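Scyllo-inositol 2-dehydrogenase (NADP(+)) IolW (PDB 3GDO) catalyses the reversible, strictly NADPH-dependent reduction of scyllo-inosose to scyllo-inositol as a member of the Gfo/Idh/MocA oxidoreductase family. Local coordinates at residues 4-10 and 30-36; 118-123 and 319-323; 192-197 and 345-349; 196-200 and 335-340. All coordinates share one frame; numbering follows the deposited sequence.

Interaction 1: 4-10 and 30-36; sequences DTIKVGI and EYQISKI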
loop_
_atom_site.group_PDB
_atom_site.type_symbol
_atom_site.label_atom_id
_atom_site.label_comp_id
_atom_site.label_asym_id
_atom_site.label_seq_id
_atom_site.Cartn_x
_atom_site.Cartn_y
_atom_site.Cartn_z
ATOM N N ASP B 4 -5.295 31.022 38.882
ATOM C CA ASP B 4 -5.943 30.641 37.632
ATOM C C ASP B 4 -5.726 29.187 37.148
ATOM O O ASP B 4 -6.197 28.833 36.060
ATOM C CB ASP B 4 -5.626 31.668 36.530
ATOM C CG ASP B 4 -6.139 33.070 36.877
ATOM O OD1 ASP B 4 -7.001 33.154 37.784
ATOM O OD2 ASP B 4 -5.673 34.063 36.264
ATOM N N THR B 5 -5.063 28.348 37.942
ATOM C CA THR B 5 -4.864 26.959 37.516
ATOM C C THR B 5 -6.199 26.301 37.237
ATOM O O THR B 5 -7.194 26.522 37.942
ATOM C CB THR B 5 -4.061 26.097 38.535
ATOM O OG1 THR B 5 -4.684 26.152 39.831
ATOM C CG2 THR B 5 -2.641 26.571 38.637
ATOM N N ILE B 6 -6.219 25.495 36.187
ATOM C CA ILE B 6 -7.406 24.741 35.841
ATOM C C ILE B 6 -7.409 23.508 36.731
ATOM O O ILE B 6 -6.420 22.754 36.757
ATOM C CB ILE B 6 -7.402 24.387 34.321
ATOM C CG1 ILE B 6 -7.427 25.689 33.491
ATOM C CG2 ILE B 6 -8.563 23.479 33.970
ATOM C CD1 ILE B 6 -7.336 25.497 32.012
ATOM N N LYS B 7 -8.504 23.324 37.466
ATOM C CA LYS B 7 -8.642 22.237 38.431
ATOM C C LYS B 7 -9.110 21.009 37.694
ATOM O O LYS B 7 -10.202 20.982 37.151
ATOM C CB LYS B 7 -9.655 22.578 39.565
ATOM C CG LYS B 7 -9.381 23.866 40.367
ATOM C CD LYS B 7 -7.912 23.971 40.758
ATOM C CE LYS B 7 -7.669 25.219 41.640
ATOM N NZ LYS B 7 -7.457 26.430 40.805
ATOM N N VAL B 8 -8.294 19.970 37.733
ATOM C CA VAL B 8 -8.559 18.764 36.938
ATOM C C VAL B 8 -8.969 17.594 37.811
ATOM O O VAL B 8 -8.394 17.385 38.869
ATOM C CB VAL B 8 -7.294 18.385 36.125
ATOM C CG1 VAL B 8 -7.512 17.103 35.279
ATOM C CG2 VAL B 8 -6.846 19.591 35.279
ATOM N N GLY B 9 -9.968 16.848 37.349
ATOM C CA GLY B 9 -10.270 15.513 37.864
ATOM C C GLY B 9 -9.981 14.456 36.791
ATOM O O GLY B 9 -10.452 14.578 35.641
ATOM N N ILE B 10 -9.181 13.443 37.140
ATOM C CA ILE B 10 -8.868 12.337 36.202
ATOM C C ILE B 10 -9.649 11.068 36.513
ATOM O O ILE B 10 -9.572 10.533 37.623
ATOM C CB ILE B 10 -7.368 12.005 36.151
ATOM C CG1 ILE B 10 -6.561 13.259 35.855
ATOM C CG2 ILE B 10 -7.085 10.884 35.089
ATOM C CD1 ILE B 10 -5.052 13.086 36.038
ATOM N N GLU B 30 -0.397 25.739 33.943
ATOM C CA GLU B 30 -1.791 26.038 33.684
ATOM C C GLU B 30 -2.767 25.102 34.409
ATOM O O GLU B 30 -3.980 25.354 34.438
ATOM C CB GLU B 30 -2.092 25.936 32.180
ATOM C CG GLU B 30 -1.356 26.907 31.284
ATOM C CD GLU B 30 -0.130 26.286 30.652
ATOM O OE1 GLU B 30 0.743 25.771 31.398
ATOM O OE2 GLU B 30 -0.038 26.325 29.407
ATOM N N TYR B 31 -2.264 23.983 34.936
ATOM C CA TYR B 31 -3.140 22.911 35.461
ATOM C C TYR B 31 -2.855 22.543 36.904
ATOM O O TYR B 31 -1.720 22.625 37.358
ATOM C CB TYR B 31 -3.017 21.625 34.616
ATOM C CG TYR B 31 -3.631 21.757 33.241
ATOM C CD1 TYR B 31 -4.999 21.603 33.061
ATOM C CD2 TYR B 31 -2.845 22.090 32.137
ATOM C CE1 TYR B 31 -5.568 21.739 31.816
ATOM C CE2 TYR B 31 -3.397 22.231 30.880
ATOM C CZ TYR B 31 -4.769 22.037 30.718
ATOM O OH TYR B 31 -5.369 22.183 29.472
ATOM N N GLN B 32 -3.905 22.134 37.601
ATOM C CA GLN B 32 -3.767 21.528 38.905
ATOM C C GLN B 32 -4.543 20.225 38.899
ATOM O O GLN B 32 -5.769 20.215 38.682
ATOM C CB GLN B 32 -4.316 22.458 40.011
ATOM C CG GLN B 32 -4.083 21.935 41.434
ATOM C CD GLN B 32 -2.621 21.574 41.655
ATOM O OE1 GLN B 32 -1.743 22.437 41.632
ATOM N NE2 GLN B 32 -2.354 20.287 41.848
ATOM N N ILE B 33 -3.842 19.121 39.137
ATOM C CA ILE B 33 -4.530 17.844 39.278
ATOM C C ILE B 33 -5.090 17.789 40.687
ATOM O O ILE B 33 -4.322 17.705 41.626
ATOM C CB ILE B 33 -3.603 16.632 39.032
ATOM C CG1 ILE B 33 -3.113 16.598 37.571
ATOM C CG2 ILE B 33 -4.370 15.352 39.267
ATOM C CD1 ILE B 33 -1.750 17.256 37.352
ATOM N N SER B 34 -6.409 17.850 40.834
ATOM C CA SER B 34 -7.042 17.899 42.166
ATOM C C SER B 34 -7.541 16.549 42.635
ATOM O O SER B 34 -7.322 16.161 43.790
ATOM C CB SER B 34 -8.208 18.896 42.206
ATOM O OG SER B 34 -7.714 20.207 41.991
ATOM N N LYS B 35 -8.246 15.848 41.755
ATOM C CA LYS B 35 -8.825 14.568 42.122
ATOM C C LYS B 35 -8.587 13.499 41.042
ATOM O O LYS B 35 -8.492 13.803 39.841
ATOM C CB LYS B 35 -10.306 14.727 42.375
ATOM C CG LYS B 35 -10.635 15.606 43.608
ATOM C CD LYS B 35 -12.110 15.539 43.941
ATOM C CE LYS B 35 -12.362 16.222 45.292
ATOM N NZ LYS B 35 -13.841 16.320 45.464
ATOM N N ILE B 36 -8.471 12.249 41.492
ATOM C CA ILE B 36 -8.336 11.091 40.588
ATOM C C ILE B 36 -9.216 9.981 41.122
ATOM O O ILE B 36 -9.100 9.611 42.290
ATOM C CB ILE B 36 -6.889 10.614 40.472
ATOM C CG1 ILE B 36 -5.959 11.772 40.116
ATOM C CG2 ILE B 36 -6.772 9.402 39.491
ATOM C CD1 ILE B 36 -4.483 11.409 40.106
#
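Ile6 and Val8 each bond to segment 30-36 through both their N-H and their carbonyl, which fixes the two strands in parallel. Ile6 N donates to Glu30 O at 2.8 Å and Ile6 O takes the N-H of Gln32; Val8 N then reaches Gln32 O at 2.7 Å. At Val8 the ladder slips by one residue: its carbonyl oxygen accepts from Ser34 N at 2.8 Å and, over a longer 3.3 Å, from Lys35 N, both lying in the carbonyl plane. This is a beta bulge with Ser34 as the extra residue, and Ile10 N resumes the ladder on Lys35 O.

On the face carrying Ile6, Val8 and Tyr31, the phenol ring lies alongside Ile6, while Val8 CG2 meets its edge at CD1, 3.5 Å away. That methyl is placed beside the backbone N because CG1 takes the position anti to it (chi1 179°). Further on, Ile10 CD1 touches Ile33 CG2. On the other face Lys7 bends back at chi2 and chi4 to bring NZ onto Thr5 O and OG1, and its CD brushes Gln32 CB.

These are the first two strands of the Rossmann domain, joined by helix 15-26 in a beta-alpha-beta crossover. Strand 68-71 flanks strand 6-11 on its other edge. Helix 303-315 packs over Ile6 and Tyr31, and Tyr31 OH bonds to the carbonyl of Tyr306 in that helix.

Interaction 2: 118-123 and 319-323; sequences LLSVYH and LPVTA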
loop_
_atom_site.group_PDB
_atom_site.type_symbol
_atom_site.label_atom_id
_atom_site.label_comp_id
_atom_site.label_asym_id
_atom_site.label_seq_id
_atom_site.Cartn_x
_atom_site.Cartn_y
_atom_site.Cartn_z
ATOM N N LEU B 118 -17.171 22.560 26.984
ATOM C CA LEU B 118 -16.227 22.113 25.965
ATOM C C LEU B 118 -16.048 20.594 25.982
ATOM O O LEU B 118 -15.745 20.004 27.029
ATOM C CB LEU B 118 -14.879 22.799 26.180
ATOM C CG LEU B 118 -14.997 24.318 26.051
ATOM C CD1 LEU B 118 -13.688 24.984 26.445
ATOM C CD2 LEU B 118 -15.437 24.727 24.594
ATOM N N LEU B 119 -16.230 19.974 24.825
ATOM C CA LEU B 119 -16.045 18.531 24.652
ATOM C C LEU B 119 -14.973 18.288 23.586
ATOM O O LEU B 119 -15.099 18.740 22.423
ATOM C CB LEU B 119 -17.358 17.854 24.269
ATOM C CG LEU B 119 -17.282 16.338 24.065
ATOM C CD1 LEU B 119 -16.805 15.611 25.333
ATOM C CD2 LEU B 119 -18.597 15.787 23.581
ATOM N N SER B 120 -13.892 17.620 23.992
ATOM C CA SER B 120 -12.786 17.329 23.084
ATOM C C SER B 120 -12.437 15.814 23.151
ATOM O O SER B 120 -12.935 15.069 24.044
ATOM C CB SER B 120 -11.592 18.202 23.444
ATOM O OG SER B 120 -10.544 18.132 22.472
ATOM N N VAL B 121 -11.630 15.364 22.184
ATOM C CA VAL B 121 -11.240 13.945 22.067
ATOM C C VAL B 121 -9.728 13.966 21.932
ATOM O O VAL B 121 -9.203 14.763 21.191
ATOM C CB VAL B 121 -11.895 13.272 20.850
ATOM C CG1 VAL B 121 -11.406 11.781 20.688
ATOM C CG2 VAL B 121 -13.409 13.297 20.997
ATOM N N TYR B 122 -9.031 13.120 22.680
ATOM C CA TYR B 122 -7.564 13.167 22.696
ATOM C C TYR B 122 -6.961 12.478 21.429
ATOM O O TYR B 122 -6.451 11.342 21.522
ATOM C CB TYR B 122 -7.053 12.541 24.022
ATOM C CG TYR B 122 -5.574 12.756 24.325
ATOM C CD1 TYR B 122 -5.061 14.030 24.411
ATOM C CD2 TYR B 122 -4.689 11.651 24.516
ATOM C CE1 TYR B 122 -3.708 14.245 24.704
ATOM C CE2 TYR B 122 -3.315 11.847 24.808
ATOM C CZ TYR B 122 -2.845 13.157 24.898
ATOM O OH TYR B 122 -1.518 13.450 25.132
ATOM N N HIS B 123 -7.039 13.151 20.270
ATOM C CA HIS B 123 -6.374 12.706 19.030
ATOM C C HIS B 123 -5.006 13.334 18.967
ATOM O O HIS B 123 -4.734 14.236 18.155
ATOM C CB HIS B 123 -7.205 13.005 17.775
ATOM C CG HIS B 123 -8.253 11.968 17.503
ATOM N ND1 HIS B 123 -7.941 10.678 17.105
ATOM C CD2 HIS B 123 -9.603 12.008 17.615
ATOM C CE1 HIS B 123 -9.057 9.987 16.938
ATOM N NE2 HIS B 123 -10.084 10.768 17.248
ATOM N N LEU B 319 -11.099 24.888 19.973
ATOM C CA LEU B 319 -10.528 23.651 20.571
ATOM C C LEU B 319 -9.498 22.991 19.668
ATOM O O LEU B 319 -9.685 22.981 18.435
ATOM C CB LEU B 319 -11.651 22.639 20.850
ATOM C CG LEU B 319 -12.448 22.847 22.158
ATOM C CD1 LEU B 319 -13.654 21.960 22.189
ATOM C CD2 LEU B 319 -11.564 22.679 23.459
ATOM N N PRO B 320 -8.442 22.374 20.262
ATOM C CA PRO B 320 -7.426 21.674 19.453
ATOM C C PRO B 320 -7.977 20.476 18.643
ATOM O O PRO B 320 -7.504 20.220 17.515
ATOM C CB PRO B 320 -6.423 21.184 20.496
ATOM C CG PRO B 320 -7.230 21.048 21.767
ATOM C CD PRO B 320 -8.192 22.211 21.709
ATOM N N VAL B 321 -8.949 19.769 19.206
ATOM C CA VAL B 321 -9.685 18.725 18.490
ATOM C C VAL B 321 -11.127 18.946 18.914
ATOM O O VAL B 321 -11.369 19.128 20.097
ATOM C CB VAL B 321 -9.239 17.282 18.918
ATOM C CG1 VAL B 321 -10.019 16.248 18.152
ATOM C CG2 VAL B 321 -7.666 17.043 18.769
ATOM N N THR B 322 -12.090 18.876 17.996
ATOM C CA THR B 322 -13.481 19.162 18.341
ATOM C C THR B 322 -14.289 17.875 18.354
ATOM O O THR B 322 -13.867 16.884 17.794
ATOM C CB THR B 322 -14.158 20.107 17.274
ATOM O OG1 THR B 322 -14.218 19.433 16.012
ATOM C CG2 THR B 322 -13.381 21.457 17.103
ATOM N N ALA B 323 -15.480 17.911 18.945
ATOM C CA ALA B 323 -16.335 16.757 19.030
ATOM C C ALA B 323 -16.722 16.270 17.645
ATOM O O ALA B 323 -16.733 15.052 17.411
ATOM C CB ALA B 323 -17.585 17.041 19.886
HETATM O O HOH W 1 -16.359 20.206 20.458
#
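Ser120 OG donates to Val321 O at 2.7 Å, the one direct hydrogen bond between strand 119-122 and the loop that leads into helix 323-342. The hydroxyl swings out anti to its own backbone N (chi1 -171°) and meets the carbonyl oxygen from 26° off the carbonyl plane. A water makes a second polar link, giving a hydrogen to Leu119 O at 2.8 Å and accepting one from Ala323 N at 2.9 Å. It thus joins a strand carbonyl to the first turn of the helix.

Apolar groups fill in around these bonds. Val321 sets its CB 3.4 Å from Val121 O, with both methyls also close to that oxygen; CG2 continues toward His123 CB, and CG1 lies near the plane of the imidazole, at its edge. Leu319 sends CD1 to within 3.5 Å of Leu119 O and on to Leu118 CD2. Beyond the water, Leu119 CD2 rests 4.0 Å from Ala323 CB.

Several neighbours position this first shell. Ser120 OG also bonds to Tyr305 OH; Tyr305 packs on Pro320, and its ring meets that of Tyr122 edge-to-face. Thr322 occupies the N-cap of helix 323-342, its side chain capping a backbone N, while its own N bonds to Glu325.

Strand 119-122 is the last of the parallel Rossmann sheet, paired on its inner side with strand 91-95. Helix 102-115 covers Leu119, helix 303-315 lies against Leu118 and Ser120, and the 319-323 loop meets the strand between these two helices.

Interaction 3: 192-197 and 345-349; sequences MPKAVT and TIMLE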
loop_
_atom_site.group_PDB
_atom_site.type_symbol
_atom_site.label_atom_id
_atom_site.label_comp_id
_atom_site.label_asym_id
_atom_site.label_seq_id
_atom_site.Cartn_x
_atom_site.Cartn_y
_atom_site.Cartn_z
ATOM N N MET B 192 -13.458 15.524 4.649
ATOM C CA MET B 192 -14.143 14.270 4.473
ATOM C C MET B 192 -14.023 13.802 3.030
ATOM O O MET B 192 -14.098 14.629 2.101
ATOM C CB MET B 192 -15.634 14.396 4.862
ATOM C CG MET B 192 -15.924 14.380 6.411
ATOM S SD MET B 192 -15.403 12.870 7.293
ATOM C CE MET B 192 -16.867 11.910 7.181
ATOM N N PRO B 193 -13.864 12.468 2.830
ATOM C CA PRO B 193 -13.825 11.888 1.494
ATOM C C PRO B 193 -15.237 11.715 0.932
ATOM O O PRO B 193 -16.218 11.914 1.633
ATOM C CB PRO B 193 -13.190 10.507 1.735
ATOM C CG PRO B 193 -13.666 10.129 3.107
ATOM C CD PRO B 193 -13.693 11.440 3.885
ATOM N N LYS B 194 -15.363 11.313 -0.320
ATOM C CA LYS B 194 -16.705 11.068 -0.798
ATOM C C LYS B 194 -17.128 9.617 -0.708
ATOM O O LYS B 194 -18.310 9.320 -0.850
ATOM C CB LYS B 194 -16.946 11.639 -2.176
ATOM C CG LYS B 194 -15.914 11.372 -3.219
ATOM C CD LYS B 194 -16.264 12.289 -4.400
ATOM C CE LYS B 194 -15.213 12.284 -5.505
ATOM N NZ LYS B 194 -15.328 11.048 -6.338
ATOM N N ALA B 195 -16.175 8.717 -0.435
ATOM C CA ALA B 195 -16.519 7.323 -0.289
ATOM C C ALA B 195 -15.419 6.589 0.452
ATOM O O ALA B 195 -14.295 7.112 0.584
ATOM C CB ALA B 195 -16.809 6.690 -1.652
ATOM N N VAL B 196 -15.759 5.408 0.974
ATOM C CA VAL B 196 -14.803 4.566 1.699
ATOM C C VAL B 196 -14.969 3.169 1.140
ATOM O O VAL B 196 -16.105 2.682 0.998
ATOM C CB VAL B 196 -15.109 4.540 3.225
ATOM C CG1 VAL B 196 -14.189 3.562 4.002
ATOM C CG2 VAL B 196 -15.037 5.939 3.826
ATOM N N THR B 197 -13.855 2.524 0.800
ATOM C CA THR B 197 -13.881 1.117 0.381
ATOM C C THR B 197 -12.929 0.377 1.339
ATOM O O THR B 197 -11.791 0.824 1.569
ATOM C CB THR B 197 -13.493 0.979 -1.100
ATOM O OG1 THR B 197 -14.340 1.815 -1.911
ATOM C CG2 THR B 197 -13.601 -0.508 -1.603
ATOM N N THR B 345 -18.335 -0.387 -2.146
ATOM C CA THR B 345 -17.948 0.957 -1.734
ATOM C C THR B 345 -19.135 1.632 -1.024
ATOM O O THR B 345 -20.283 1.511 -1.471
ATOM C CB THR B 345 -17.472 1.721 -2.940
ATOM O OG1 THR B 345 -16.270 1.072 -3.403
ATOM C CG2 THR B 345 -17.182 3.168 -2.609
ATOM N N ILE B 346 -18.872 2.251 0.125
ATOM C CA ILE B 346 -19.904 3.005 0.862
ATOM C C ILE B 346 -19.679 4.480 0.612
ATOM O O ILE B 346 -18.650 5.044 1.023
ATOM C CB ILE B 346 -19.870 2.716 2.384
ATOM C CG1 ILE B 346 -20.096 1.239 2.651
ATOM C CG2 ILE B 346 -20.972 3.515 3.168
ATOM C CD1 ILE B 346 -21.284 0.648 1.964
ATOM N N MET B 347 -20.632 5.103 -0.082
ATOM C CA MET B 347 -20.570 6.541 -0.356
ATOM C C MET B 347 -21.088 7.359 0.839
ATOM O O MET B 347 -21.896 6.862 1.609
ATOM C CB MET B 347 -21.325 6.870 -1.655
ATOM C CG MET B 347 -20.498 7.737 -2.606
ATOM S SD MET B 347 -20.566 7.223 -4.350
ATOM C CE MET B 347 -19.283 8.298 -5.025
ATOM N N LEU B 348 -20.608 8.594 1.001
ATOM C CA LEU B 348 -20.948 9.435 2.174
ATOM C C LEU B 348 -21.479 10.812 1.820
ATOM O O LEU B 348 -20.801 11.565 1.121
ATOM C CB LEU B 348 -19.713 9.664 3.044
ATOM C CG LEU B 348 -18.823 8.528 3.530
ATOM C CD1 LEU B 348 -17.728 9.137 4.372
ATOM C CD2 LEU B 348 -19.634 7.523 4.321
ATOM N N GLU B 349 -22.651 11.184 2.337
ATOM C CA GLU B 349 -23.236 12.512 2.003
ATOM C C GLU B 349 -22.753 13.611 2.964
ATOM O O GLU B 349 -21.564 13.687 3.306
ATOM C CB GLU B 349 -24.770 12.464 1.965
#
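Thr197 and Thr345 cross at a slant, their hydroxyls meeting OG1 to OG1 at 2.6 Å in a short hydrogen bond for which either may be the donor. Both residues hold OG1 beside the backbone N (chi1 -55° and -65°). The methyl of Thr345, CG2, anti to its backbone N, also stays near the neighbouring strand, 3.7 Å from Ala195 CB, so this threonine meets that strand with a polar and an apolar branch at once.

Ala195 and Met347 form a non-hydrogen-bonded pair with both side chains on one face of the sheet, Met347 CG passing 4.0 Å from Ala195 CB. The opposite face belongs to Val196 and Ile346, the hydrogen-bonded pair, linked in both directions: Val196 N to Ile346 O and Ile346 N to Val196 O, each 2.9 Å.

Leu348 lies against the residues that lead into strand 195-201. Its CD1 approaches Pro193 CG and Val196 CG2, and is met by Met192 CE at 4.0 Å. The methionine chain folds at chi2 and chi3 and crosses the leucine at about a right angle. Leu348 N holds this end with a 3.0 Å bond to Lys194 O, approaching from well above the carbonyl plane. Met192 and Pro193 also pack on Ile332 of helix 323-342.

At the threonine pair the second subunit joins in: its Thr197 packs on Thr197, its Lys343 packs on Thr345, and the backbone of Thr345 hydrogen-bonds to it. The whole is a short antiparallel ladder that adds the C-terminal strand 346-347 to the edge of the large mixed sheet of the C-terminal alpha/beta domain.

Interaction 4: 196-200 and 335-340; sequences VTANV and AAMESS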
loop_
_atom_site.group_PDB
_atom_site.type_symbol
_atom_site.label_atom_id
_atom_site.label_comp_id
_atom_site.label_asym_id
_atom_site.label_seq_id
_atom_site.Cartn_x
_atom_site.Cartn_y
_atom_site.Cartn_z
ATOM N N VAL B 196 -15.759 5.408 0.974
ATOM C CA VAL B 196 -14.803 4.566 1.699
ATOM C C VAL B 196 -14.969 3.169 1.140
ATOM O O VAL B 196 -16.105 2.682 0.998
ATOM C CB VAL B 196 -15.109 4.540 3.225
ATOM C CG1 VAL B 196 -14.189 3.562 4.002
ATOM C CG2 VAL B 196 -15.037 5.939 3.826
ATOM N N THR B 197 -13.855 2.524 0.800
ATOM C CA THR B 197 -13.881 1.117 0.381
ATOM C C THR B 197 -12.929 0.377 1.339
ATOM O O THR B 197 -11.791 0.824 1.569
ATOM C CB THR B 197 -13.493 0.979 -1.100
ATOM O OG1 THR B 197 -14.340 1.815 -1.911
ATOM C CG2 THR B 197 -13.601 -0.508 -1.603
ATOM N N ALA B 198 -13.356 -0.732 1.930
ATOM C CA ALA B 198 -12.507 -1.297 2.989
ATOM C C ALA B 198 -12.608 -2.803 3.104
ATOM O O ALA B 198 -13.638 -3.398 2.784
ATOM C CB ALA B 198 -12.848 -0.637 4.342
ATOM N N ASN B 199 -11.526 -3.397 3.610
ATOM C CA ASN B 199 -11.531 -4.767 4.070
ATOM C C ASN B 199 -11.076 -4.738 5.528
ATOM O O ASN B 199 -10.012 -4.185 5.872
ATOM C CB ASN B 199 -10.632 -5.645 3.182
ATOM C CG ASN B 199 -10.664 -7.124 3.581
ATOM O OD1 ASN B 199 -11.725 -7.664 3.941
ATOM N ND2 ASN B 199 -9.495 -7.783 3.542
ATOM N N VAL B 200 -11.894 -5.303 6.404
ATOM C CA VAL B 200 -11.597 -5.265 7.829
ATOM C C VAL B 200 -11.793 -6.718 8.307
ATOM O O VAL B 200 -12.867 -7.302 8.102
ATOM C CB VAL B 200 -12.510 -4.205 8.552
ATOM C CG1 VAL B 200 -12.292 -4.164 10.024
ATOM C CG2 VAL B 200 -12.270 -2.780 7.970
ATOM N N ALA B 335 -18.314 3.225 8.275
ATOM C CA ALA B 335 -18.444 3.034 6.821
ATOM C C ALA B 335 -17.461 1.972 6.278
ATOM O O ALA B 335 -17.800 1.193 5.394
ATOM C CB ALA B 335 -18.257 4.370 6.067
ATOM N N ALA B 336 -16.249 1.971 6.815
ATOM C CA ALA B 336 -15.270 0.893 6.534
ATOM C C ALA B 336 -15.820 -0.475 6.908
ATOM O O ALA B 336 -15.670 -1.429 6.145
ATOM C CB ALA B 336 -13.962 1.136 7.306
ATOM N N MET B 337 -16.437 -0.573 8.086
ATOM C CA MET B 337 -16.960 -1.864 8.578
ATOM C C MET B 337 -18.084 -2.322 7.680
ATOM O O MET B 337 -18.181 -3.497 7.301
ATOM C CB MET B 337 -17.389 -1.746 10.041
ATOM C CG MET B 337 -16.213 -1.357 10.996
ATOM S SD MET B 337 -16.626 -1.064 12.767
ATOM C CE MET B 337 -17.237 -2.666 13.212
ATOM N N GLU B 338 -18.905 -1.351 7.298
ATOM C CA GLU B 338 -20.037 -1.574 6.412
ATOM C C GLU B 338 -19.567 -1.926 4.982
ATOM O O GLU B 338 -20.090 -2.874 4.347
ATOM C CB GLU B 338 -20.950 -0.331 6.442
ATOM C CG GLU B 338 -22.271 -0.466 5.720
ATOM C CD GLU B 338 -23.238 -1.416 6.417
ATOM O OE1 GLU B 338 -23.012 -1.760 7.609
ATOM O OE2 GLU B 338 -24.240 -1.807 5.772
ATOM N N SER B 339 -18.536 -1.223 4.502
ATOM C CA SER B 339 -17.923 -1.559 3.208
ATOM C C SER B 339 -17.451 -3.013 3.191
ATOM O O SER B 339 -17.755 -3.781 2.267
ATOM C CB SER B 339 -16.766 -0.603 2.887
ATOM O OG SER B 339 -16.053 -1.065 1.726
ATOM N N SER B 340 -16.758 -3.401 4.265
ATOM C CA SER B 340 -16.202 -4.736 4.414
ATOM C C SER B 340 -17.298 -5.785 4.479
ATOM O O SER B 340 -17.260 -6.790 3.782
ATOM C CB SER B 340 -15.346 -4.800 5.684
ATOM O OG SER B 340 -14.559 -5.956 5.653
HETATM O O HOH W 2 -14.427 -7.744 3.067
#
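Ala198 and Ala336 bring their CB atoms to 3.6 Å where helix 323-342 packs over strand 195-201, a helix-on-sheet layer of the C-terminal alpha/beta domain. The axes of the two segments cross at -72° with a closest approach of 6.1 Å, and the small alanine pair suits such a close fit. Valines flank it: Val196 CG1, anti to its backbone N (chi1 175°), lies 4.1 Å from Ala336 CB, whereas Val200 uses the other branch, CG2, which the same kind of rotamer leaves beside the backbone N. The CG2 of Val196 turns instead to Ala335 CB.

Two consecutive serines supply the polar part. Ser339 and Ser340 both extend OG anti to the backbone N, and each reaches a strand amide: Ala198 N donates to Ser339 OG at 2.7 Å, and Val200 N to Ser340 OG at 2.8 Å. Two N-H groups on the strand edge that also pairs with strand 346-347 are therefore taken up by hydroxyls. Ser339 OG also bonds to Arg344 O, just past the helix, tying the strand to the chain that follows.

Leu175 of helix 174-190 touches both Val200 and Ala336, and Gln223 of the second subunit packs on Asn199. Asn199 itself points its CB away from the helix, yet its OD1 is linked back to the helix by a water that donates to Asn199 OD1 at 2.8 Å and to Ser340 O at 3.1 Å.

In the fold
Along the chain, interaction 1 closes before any other opens, between two inner strands of the Rossmann sheet. Interaction 2 lies at the 119-122 edge of that sheet; the centres of interactions 1 and 2 are about 18 Å apart. Interaction 4 uses the later part of helix 323-342. Interactions 3 and 4 have centres about 10 Å apart, share Val196 and Thr197 on strand 195-201, and touch through Ile346 and Leu348; both also reach the second subunit. Their centres lie about 40 Å from that of interaction 1. The segments of interaction 2 alternate with theirs along the chain; the link between domains is interaction 2 itself, where the loop before helix 323-342 meets the Rossmann sheet.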